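Local atomic coordinates of Rho guanine nucleotide exchange factor 3 (Mus musculus, PDB entry 2Z0Q), a protein that acts as a guanine nucleotide exchange factor for the small GTPases RhoA and RhoB, represented here by its DH-PH domains. Residues C234-V248 / S325-W337. Sequence-based numbering, arbitrary orientation.
Sequences CHGELKNNRGVKLHV and SLQANDTFNKQQW. With SO4 (sulfate ion), chain B.
Lys239 and Gln327 form an antiparallel hydrogen-bonded pair where the end of strand 325-327 meets strand 234-240; the axes of the two strands run 128° apart, so they splay rather than lie flat alongside. Lys239 N donates to Gln327 O at 3.2 Å, and Gln327 N returns a shorter bond to Lys239 O. Past this pair the chain leaves the sheet and enters helix 331-337, N-capped by Asp330, whose OD1 accepts from Asn333 N. The hairpin reverses through a type I turn from Asn240 to Gly243; Asn240 OD1 accepts from Arg242 N, an Asx turn, and also from Val244 N, the two donors on opposite faces of the amide plane.

Trp337 is the most heavily covered residue of the contact. Leu238 CD1 sits over one face of its indole, 4.0 Å from the centroid of the six-membered ring, while Cys234 SG covers the other face at 3.8 Å from the same centroid; SG lies between its backbone N and carbonyl carbon (chi1 70°), which turns it over the ring. Gly236 N and Val248 O line the ring edge, and Val248 CG1 packs on CH2. Water 1 accepts from Trp337 NE1 at 3.0 Å and donates to Glu237 O, tying the indole to the strand. An alanine here would be likely to leave Leu238 and Cys234 facing a gap and water 1 without its indole donor. Leu326 CD1 meets Leu238 CD1 at 3.8 Å, the two chains crossing nearly at right angles, and its CD2 reaches Leu246. Asn241 ND2 lies beside Ser325 CB and donates to an oxygen of a sulfate, probably from the crystallisation liquor.

As in PH domains generally, C-terminal helix 331-345 closes one end of the curved sheet; Trp337 packs on hairpin 232-251, strand 310-315 flanks 322-327, and Phe311 adds to the packing on Leu238.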
ATOM      1  N   CYS A 234       6.949  -1.186  -9.519  1.00 21.35           N
ATOM      2  CA  CYS A 234       5.883  -0.248  -9.222  1.00 20.87           C
ATOM      3  C   CYS A 234       4.802  -0.409 -10.291  1.00 19.79           C
ATOM      4  O   CYS A 234       5.046  -1.042 -11.327  1.00 19.61           O
ATOM      5  CB  CYS A 234       6.380   1.208  -9.207  1.00 21.72           C
ATOM      6  SG  CYS A 234       6.812   1.846 -10.847  1.00 21.82           S
ATOM      7  N   HIS A 235       3.612   0.125 -10.015  1.00 19.34           N
ATOM      8  CA  HIS A 235       2.519   0.059 -10.987  1.00 19.17           C
ATOM      9  C   HIS A 235       1.506   1.144 -10.640  1.00 19.71           C
ATOM     10  O   HIS A 235       1.480   1.673  -9.507  1.00 20.59           O
ATOM     11  CB  HIS A 235       1.867  -1.366 -10.987  1.00 19.20           C
ATOM     12  CG  HIS A 235       1.023  -1.653  -9.779  1.00 20.39           C
ATOM     13  ND1 HIS A 235      -0.325  -1.373  -9.727  1.00 19.29           N
ATOM     14  CD2 HIS A 235       1.364  -2.103  -8.544  1.00 22.78           C
ATOM     15  CE1 HIS A 235      -0.780  -1.627  -8.509  1.00 22.86           C
ATOM     16  NE2 HIS A 235       0.228  -2.068  -7.771  1.00 23.57           N
ATOM     17  N   GLY A 236       0.664   1.515 -11.598  1.00 18.01           N
ATOM     18  CA  GLY A 236      -0.288   2.546 -11.299  1.00 17.99           C
ATOM     19  C   GLY A 236      -0.981   3.052 -12.553  1.00 18.08           C
ATOM     20  O   GLY A 236      -0.602   2.685 -13.664  1.00 16.34           O
ATOM     21  N   GLU A 237      -2.009   3.868 -12.342  1.00 20.77           N
ATOM     22  CA  GLU A 237      -2.771   4.439 -13.449  1.00 21.29           C
ATOM     23  C   GLU A 237      -2.002   5.611 -14.055  1.00 20.38           C
ATOM     24  O   GLU A 237      -1.459   6.440 -13.322  1.00 18.55           O
ATOM     25  CB  GLU A 237      -4.118   4.933 -12.948  1.00 27.10           C
ATOM     26  CG  GLU A 237      -4.995   3.794 -12.407  1.00 36.55           C
ATOM     27  CD  GLU A 237      -6.120   4.295 -11.517  1.00 43.26           C
ATOM     28  OE1 GLU A 237      -5.820   5.034 -10.537  1.00 46.26           O
ATOM     29  OE2 GLU A 237      -7.300   3.943 -11.792  1.00 47.17           O
ATOM     30  N   LEU A 238      -1.946   5.663 -15.387  1.00 16.95           N
ATOM     31  CA  LEU A 238      -1.310   6.756 -16.082  1.00 15.80           C
ATOM     32  C   LEU A 238      -2.251   7.049 -17.236  1.00 17.30           C
ATOM     33  O   LEU A 238      -2.868   6.117 -17.769  1.00 18.38           O
ATOM     34  CB  LEU A 238       0.079   6.357 -16.621  1.00 16.54           C
ATOM     35  CG  LEU A 238       1.128   6.094 -15.534  1.00 16.73           C
ATOM     36  CD1 LEU A 238       2.404   5.505 -16.145  1.00 17.53           C
ATOM     37  CD2 LEU A 238       1.432   7.425 -14.815  1.00 18.93           C
ATOM     38  N   LYS A 239      -2.358   8.317 -17.617  1.00 15.51           N
ATOM     39  CA  LYS A 239      -3.231   8.704 -18.729  1.00 16.25           C
ATOM     40  C   LYS A 239      -2.390   9.127 -19.922  1.00 14.62           C
ATOM     41  O   LYS A 239      -1.480   9.933 -19.764  1.00 17.72           O
ATOM     42  CB  LYS A 239      -4.104   9.883 -18.308  1.00 20.01           C
ATOM     43  CG  LYS A 239      -5.027  10.340 -19.426  1.00 22.15           C
ATOM     44  CD  LYS A 239      -6.232  11.075 -18.850  1.00 27.44           C
ATOM     45  CE  LYS A 239      -6.038  12.562 -18.863  1.00 30.54           C
ATOM     46  NZ  LYS A 239      -7.272  13.249 -18.351  1.00 34.02           N
ATOM     47  N   ASN A 240      -2.665   8.601 -21.109  1.00 16.35           N
ATOM     48  CA  ASN A 240      -1.825   9.024 -22.208  1.00 16.67           C
ATOM     49  C   ASN A 240      -2.283  10.343 -22.864  1.00 16.19           C
ATOM     50  O   ASN A 240      -3.271  10.969 -22.406  1.00 18.07           O
ATOM     51  CB  ASN A 240      -1.622   7.858 -23.209  1.00 15.92           C
ATOM     52  CG  ASN A 240      -2.812   7.626 -24.130  1.00 16.41           C
ATOM     53  OD1 ASN A 240      -3.805   8.363 -24.123  1.00 15.62           O
ATOM     54  ND2 ASN A 240      -2.687   6.586 -24.956  1.00 15.74           N
ATOM     55  N   ASN A 241      -1.548  10.794 -23.883  1.00 16.47           N
ATOM     56  CA  ASN A 241      -1.843  12.081 -24.527  1.00 18.02           C
ATOM     57  C   ASN A 241      -3.029  12.046 -25.479  1.00 19.54           C
ATOM     58  O   ASN A 241      -3.299  13.020 -26.172  1.00 20.34           O
ATOM     59  CB  ASN A 241      -0.588  12.670 -25.229  1.00 16.80           C
ATOM     60  CG  ASN A 241      -0.009  11.752 -26.290  1.00 19.81           C
ATOM     61  OD1 ASN A 241      -0.381  10.583 -26.380  1.00 19.96           O
ATOM     62  ND2 ASN A 241       0.922  12.279 -27.099  1.00 20.76           N
ATOM     63  N   ARG A 242      -3.735  10.917 -25.497  1.00 18.55           N
ATOM     64  CA  ARG A 242      -4.949  10.795 -26.299  1.00 19.06           C
ATOM     65  C   ARG A 242      -6.124  10.586 -25.334  1.00 19.32           C
ATOM     66  O   ARG A 242      -7.230  10.254 -25.754  1.00 18.97           O
ATOM     67  CB  ARG A 242      -4.858   9.641 -27.323  1.00 20.52           C
ATOM     68  CG  ARG A 242      -3.803   9.889 -28.418  1.00 22.39           C
ATOM     69  CD  ARG A 242      -3.711   8.755 -29.459  1.00 22.41           C
ATOM     70  NE  ARG A 242      -3.391   7.423 -28.914  1.00 23.30           N
ATOM     71  CZ  ARG A 242      -2.165   6.965 -28.635  1.00 24.34           C
ATOM     72  NH1 ARG A 242      -1.091   7.729 -28.836  1.00 25.32           N
ATOM     73  NH2 ARG A 242      -2.007   5.728 -28.166  1.00 24.38           N
ATOM     74  N   GLY A 243      -5.876  10.803 -24.040  1.00 17.53           N
ATOM     75  CA  GLY A 243      -6.935  10.678 -23.052  1.00 19.18           C
ATOM     76  C   GLY A 243      -7.255   9.264 -22.571  1.00 18.95           C
ATOM     77  O   GLY A 243      -8.153   9.075 -21.758  1.00 19.48           O
ATOM     78  N   VAL A 244      -6.505   8.276 -23.041  1.00 19.25           N
ATOM     79  CA  VAL A 244      -6.731   6.885 -22.630  1.00 17.94           C
ATOM     80  C   VAL A 244      -6.192   6.597 -21.222  1.00 19.00           C
ATOM     81  O   VAL A 244      -5.016   6.861 -20.941  1.00 16.77           O
ATOM     82  CB  VAL A 244      -6.050   5.928 -23.623  1.00 19.44           C
ATOM     83  CG1 VAL A 244      -6.316   4.456 -23.233  1.00 19.06           C
ATOM     84  CG2 VAL A 244      -6.576   6.200 -25.025  1.00 19.04           C
ATOM     85  N   LYS A 245      -7.042   6.035 -20.352  1.00 18.18           N
ATOM     86  CA  LYS A 245      -6.602   5.708 -18.989  1.00 19.23           C
ATOM     87  C   LYS A 245      -5.977   4.318 -19.013  1.00 19.46           C
ATOM     88  O   LYS A 245      -6.621   3.336 -19.375  1.00 18.52           O
ATOM     89  CB  LYS A 245      -7.785   5.783 -18.020  1.00 22.86           C
ATOM     90  CG  LYS A 245      -8.472   7.147 -18.025  1.00 27.44           C
ATOM     91  CD  LYS A 245      -9.512   7.292 -16.917  1.00 32.39           C
ATOM     92  CE  LYS A 245     -10.272   8.669 -17.042  1.00 33.36           C
ATOM     93  NZ  LYS A 245     -11.134   8.946 -15.842  1.00 37.24           N
ATOM     94  N   LEU A 246      -4.689   4.248 -18.671  1.00 17.60           N
ATOM     95  CA  LEU A 246      -3.946   3.002 -18.700  1.00 16.06           C
ATOM     96  C   LEU A 246      -3.493   2.598 -17.298  1.00 18.23           C
ATOM     97  O   LEU A 246      -3.486   3.429 -16.385  1.00 20.32           O
ATOM     98  CB  LEU A 246      -2.701   3.175 -19.612  1.00 15.17           C
ATOM     99  CG  LEU A 246      -2.951   3.695 -21.046  1.00 15.76           C
ATOM    100  CD1 LEU A 246      -1.677   4.234 -21.706  1.00 17.81           C
ATOM    101  CD2 LEU A 246      -3.597   2.565 -21.853  1.00 15.53           C
ATOM    102  N   HIS A 247      -3.241   1.300 -17.118  1.00 16.01           N
ATOM    103  CA  HIS A 247      -2.665   0.826 -15.879  1.00 16.71           C
ATOM    104  C   HIS A 247      -1.335   0.261 -16.346  1.00 16.22           C
ATOM    105  O   HIS A 247      -1.271  -0.681 -17.172  1.00 17.05           O
ATOM    106  CB  HIS A 247      -3.476  -0.279 -15.180  1.00 15.93           C
ATOM    107  CG  HIS A 247      -3.065  -0.447 -13.757  1.00 19.25           C
ATOM    108  ND1 HIS A 247      -3.772   0.103 -12.704  1.00 22.82           N
ATOM    109  CD2 HIS A 247      -1.947  -0.990 -13.219  1.00 18.97           C
ATOM    110  CE1 HIS A 247      -3.104  -0.099 -11.578  1.00 19.85           C
ATOM    111  NE2 HIS A 247      -1.997  -0.765 -11.864  1.00 19.09           N
ATOM    112  N   VAL A 248      -0.258   0.822 -15.813  1.00 15.98           N
ATOM    113  CA  VAL A 248       1.058   0.413 -16.243  1.00 14.46           C
ATOM    114  C   VAL A 248       1.794  -0.357 -15.148  1.00 14.41           C
ATOM    115  O   VAL A 248       1.747   0.007 -13.984  1.00 14.73           O
ATOM    116  CB  VAL A 248       1.863   1.654 -16.680  1.00 14.40           C
ATOM    117  CG1 VAL A 248       3.246   1.263 -17.104  1.00 14.08           C
ATOM    118  CG2 VAL A 248       1.112   2.366 -17.807  1.00 17.77           C
ATOM    119  N   SER A 325       3.269   8.874 -24.370  1.00 14.06           N
ATOM    120  CA  SER A 325       3.418  10.094 -23.550  1.00 14.71           C
ATOM    121  C   SER A 325       2.406   9.823 -22.443  1.00 15.07           C
ATOM    122  O   SER A 325       1.223   9.768 -22.716  1.00 13.50           O
ATOM    123  CB  SER A 325       3.032  11.331 -24.370  1.00 16.54           C
ATOM    124  OG  SER A 325       4.034  11.530 -25.347  1.00 18.04           O
ATOM    125  N   LEU A 326       2.902   9.660 -21.219  1.00 13.20           N
ATOM    126  CA  LEU A 326       2.084   9.231 -20.092  1.00 15.46           C
ATOM    127  C   LEU A 326       2.051  10.308 -19.007  1.00 16.62           C
ATOM    128  O   LEU A 326       3.085  10.882 -18.706  1.00 15.60           O
ATOM    129  CB  LEU A 326       2.700   7.933 -19.530  1.00 15.20           C
ATOM    130  CG  LEU A 326       2.811   6.749 -20.495  1.00 16.97           C
ATOM    131  CD1 LEU A 326       3.530   5.572 -19.812  1.00 18.02           C
ATOM    132  CD2 LEU A 326       1.390   6.310 -20.912  1.00 17.91           C
ATOM    133  N   GLN A 327       0.886  10.521 -18.404  1.00 16.02           N
ATOM    134  CA  GLN A 327       0.703  11.556 -17.385  1.00 17.31           C
ATOM    135  C   GLN A 327       0.477  10.957 -16.012  1.00 17.42           C
ATOM    136  O   GLN A 327      -0.431  10.141 -15.841  1.00 17.75           O
ATOM    137  CB  GLN A 327      -0.503  12.453 -17.718  1.00 17.78           C
ATOM    138  CG  GLN A 327      -0.706  13.576 -16.686  1.00 17.95           C
ATOM    139  CD  GLN A 327      -1.920  14.423 -16.997  1.00 18.12           C
ATOM    140  OE1 GLN A 327      -3.016  13.886 -17.168  1.00 18.49           O
ATOM    141  NE2 GLN A 327      -1.742  15.741 -17.068  1.00 18.52           N
ATOM    142  N   ALA A 328       1.329  11.349 -15.058  1.00 17.52           N
ATOM    143  CA  ALA A 328       1.225  10.864 -13.680  1.00 18.26           C
ATOM    144  C   ALA A 328       0.174  11.670 -12.943  1.00 20.63           C
ATOM    145  O   ALA A 328      -0.305  12.697 -13.420  1.00 19.82           O
ATOM    146  CB  ALA A 328       2.583  10.967 -12.963  1.00 19.43           C
ATOM    147  N   ASN A 329      -0.165  11.198 -11.746  1.00 24.18           N
ATOM    148  CA  ASN A 329      -1.209  11.799 -10.946  1.00 28.48           C
ATOM    149  C   ASN A 329      -0.883  13.175 -10.370  1.00 27.96           C
ATOM    150  O   ASN A 329      -1.778  13.998 -10.197  1.00 29.71           O
ATOM    151  CB  ASN A 329      -1.596  10.780  -9.859  1.00 31.31           C
ATOM    152  CG  ASN A 329      -1.898   9.384 -10.450  1.00 36.11           C
ATOM    153  OD1 ASN A 329      -1.425   8.364  -9.935  1.00 39.69           O
ATOM    154  ND2 ASN A 329      -2.692   9.340 -11.532  1.00 36.63           N
ATOM    155  N   ASP A 330       0.395  13.424 -10.096  1.00 27.27           N
ATOM    156  CA  ASP A 330       0.862  14.705  -9.557  1.00 26.76           C
ATOM    157  C   ASP A 330       2.390  14.742  -9.707  1.00 26.57           C
ATOM    158  O   ASP A 330       3.005  13.786 -10.187  1.00 24.52           O
ATOM    159  CB  ASP A 330       0.503  14.839  -8.065  1.00 29.35           C
ATOM    160  CG  ASP A 330       0.880  13.604  -7.279  1.00 30.36           C
ATOM    161  OD1 ASP A 330       2.003  13.117  -7.434  1.00 31.08           O
ATOM    162  OD2 ASP A 330       0.048  13.104  -6.490  1.00 37.31           O
ATOM    163  N   THR A 331       3.005  15.837  -9.274  1.00 27.33           N
ATOM    164  CA  THR A 331       4.454  15.964  -9.388  1.00 27.16           C
ATOM    165  C   THR A 331       5.194  14.849  -8.678  1.00 24.63           C
ATOM    166  O   THR A 331       6.152  14.312  -9.189  1.00 23.61           O
ATOM    167  CB  THR A 331       4.950  17.326  -8.848  1.00 29.12           C
ATOM    168  OG1 THR A 331       4.241  18.386  -9.502  1.00 30.64           O
ATOM    169  CG2 THR A 331       6.419  17.487  -9.132  1.00 31.30           C
ATOM    170  N   PHE A 332       4.748  14.482  -7.489  1.00 25.49           N
ATOM    171  CA  PHE A 332       5.408  13.421  -6.746  1.00 23.73           C
ATOM    172  C   PHE A 332       5.324  12.061  -7.442  1.00 23.12           C
ATOM    173  O   PHE A 332       6.318  11.326  -7.532  1.00 21.87           O
ATOM    174  CB  PHE A 332       4.782  13.346  -5.337  1.00 26.15           C
ATOM    175  CG  PHE A 332       5.270  12.196  -4.516  1.00 28.31           C
ATOM    176  CD1 PHE A 332       6.598  12.121  -4.108  1.00 30.72           C
ATOM    177  CD2 PHE A 332       4.400  11.179  -4.153  1.00 30.28           C
ATOM    178  CE1 PHE A 332       7.063  11.049  -3.355  1.00 29.90           C
ATOM    179  CE2 PHE A 332       4.838  10.107  -3.408  1.00 31.71           C
ATOM    180  CZ  PHE A 332       6.185  10.035  -3.001  1.00 32.85           C
ATOM    181  N   ASN A 333       4.137  11.732  -7.951  1.00 21.51           N
ATOM    182  CA  ASN A 333       3.956  10.455  -8.644  1.00 22.11           C
ATOM    183  C   ASN A 333       4.806  10.401  -9.925  1.00 19.07           C
ATOM    184  O   ASN A 333       5.303   9.345 -10.291  1.00 18.89           O
ATOM    185  CB  ASN A 333       2.472  10.233  -8.999  1.00 21.28           C
ATOM    186  CG  ASN A 333       2.187   8.808  -9.499  1.00 25.36           C
ATOM    187  OD1 ASN A 333       2.610   7.816  -8.885  1.00 27.38           O
ATOM    188  ND2 ASN A 333       1.463   8.699 -10.609  1.00 20.54           N
ATOM    189  N   LYS A 334       4.948  11.533 -10.610  1.00 20.74           N
ATOM    190  CA  LYS A 334       5.774  11.546 -11.827  1.00 18.19           C
ATOM    191  C   LYS A 334       7.224  11.226 -11.466  1.00 18.80           C
ATOM    192  O   LYS A 334       7.866  10.383 -12.100  1.00 16.59           O
ATOM    193  CB  LYS A 334       5.707  12.902 -12.543  1.00 19.67           C
ATOM    194  CG  LYS A 334       6.847  13.012 -13.618  1.00 16.45           C
ATOM    195  CD  LYS A 334       6.609  14.168 -14.591  1.00 17.64           C
ATOM    196  CE  LYS A 334       7.937  14.541 -15.310  1.00 17.06           C
ATOM    197  NZ  LYS A 334       7.671  15.597 -16.337  1.00 17.71           N
ATOM    198  N   GLN A 335       7.750  11.866 -10.412  1.00 18.55           N
ATOM    199  CA  GLN A 335       9.123  11.566 -10.009  1.00 18.73           C
ATOM    200  C   GLN A 335       9.294  10.092  -9.615  1.00 18.51           C
ATOM    201  O   GLN A 335      10.307   9.494  -9.950  1.00 18.15           O
ATOM    202  CB  GLN A 335       9.579  12.489  -8.838  1.00 19.39           C
ATOM    203  CG  GLN A 335      11.104  12.451  -8.578  1.00 20.57           C
ATOM    204  CD  GLN A 335      11.919  12.960  -9.767  1.00 20.35           C
ATOM    205  OE1 GLN A 335      11.623  14.026 -10.313  1.00 22.31           O
ATOM    206  NE2 GLN A 335      12.943  12.212 -10.157  1.00 20.50           N
ATOM    207  N   GLN A 336       8.306   9.525  -8.908  1.00 20.80           N
ATOM    208  CA  GLN A 336       8.340   8.117  -8.489  1.00 21.58           C
ATOM    209  C   GLN A 336       8.517   7.214  -9.708  1.00 20.57           C
ATOM    210  O   GLN A 336       9.330   6.304  -9.714  1.00 20.89           O
ATOM    211  CB  GLN A 336       7.035   7.743  -7.766  1.00 26.78           C
ATOM    212  CG  GLN A 336       6.718   8.564  -6.486  1.00 31.73           C
ATOM    213  CD  GLN A 336       5.414   8.106  -5.805  1.00 35.32           C
ATOM    214  OE1 GLN A 336       4.310   8.208  -6.379  1.00 33.43           O
ATOM    215  NE2 GLN A 336       5.541   7.586  -4.570  1.00 38.32           N
ATOM    216  N   TRP A 337       7.725   7.475 -10.747  1.00 18.62           N
ATOM    217  CA  TRP A 337       7.839   6.717 -11.996  1.00 17.35           C
ATOM    218  C   TRP A 337       9.211   6.883 -12.631  1.00 17.58           C
ATOM    219  O   TRP A 337       9.834   5.915 -13.046  1.00 17.24           O
ATOM    220  CB  TRP A 337       6.746   7.142 -12.981  1.00 17.66           C
ATOM    221  CG  TRP A 337       5.477   6.361 -12.801  1.00 17.60           C
ATOM    222  CD1 TRP A 337       4.322   6.774 -12.197  1.00 19.10           C
ATOM    223  CD2 TRP A 337       5.257   5.007 -13.203  1.00 17.69           C
ATOM    224  NE1 TRP A 337       3.394   5.747 -12.205  1.00 17.97           N
ATOM    225  CE2 TRP A 337       3.945   4.661 -12.816  1.00 17.65           C
ATOM    226  CE3 TRP A 337       6.040   4.056 -13.857  1.00 19.24           C
ATOM    227  CZ2 TRP A 337       3.406   3.390 -13.062  1.00 19.31           C
ATOM    228  CZ3 TRP A 337       5.507   2.796 -14.099  1.00 20.63           C
ATOM    229  CH2 TRP A 337       4.199   2.482 -13.701  1.00 19.42           C
TER
HETATM  230  S   SO4 B 501       3.198  11.169 -30.404  1.00 30.28           S
HETATM  231  O1  SO4 B 501       3.025  10.139 -31.459  1.00 27.71           O
HETATM  232  O2  SO4 B 501       2.552  10.689 -29.146  1.00 28.65           O
HETATM  233  O3  SO4 B 501       4.621  11.422 -30.166  1.00 31.88           O
HETATM  234  O4  SO4 B 501       2.560  12.434 -30.851  1.00 27.88           O
HETATM  235  O   HOH W   1       0.524   6.088 -11.409  1.00 21.30           O
HETATM  236  O   HOH W   2      -3.837   6.756  -9.460  1.00 53.31           O
HETATM  237  O   HOH W   3       1.041   8.339 -26.157  1.00 17.08           O
HETATM  238  O   HOH W   4       3.611  14.269 -27.104  1.00 17.83           O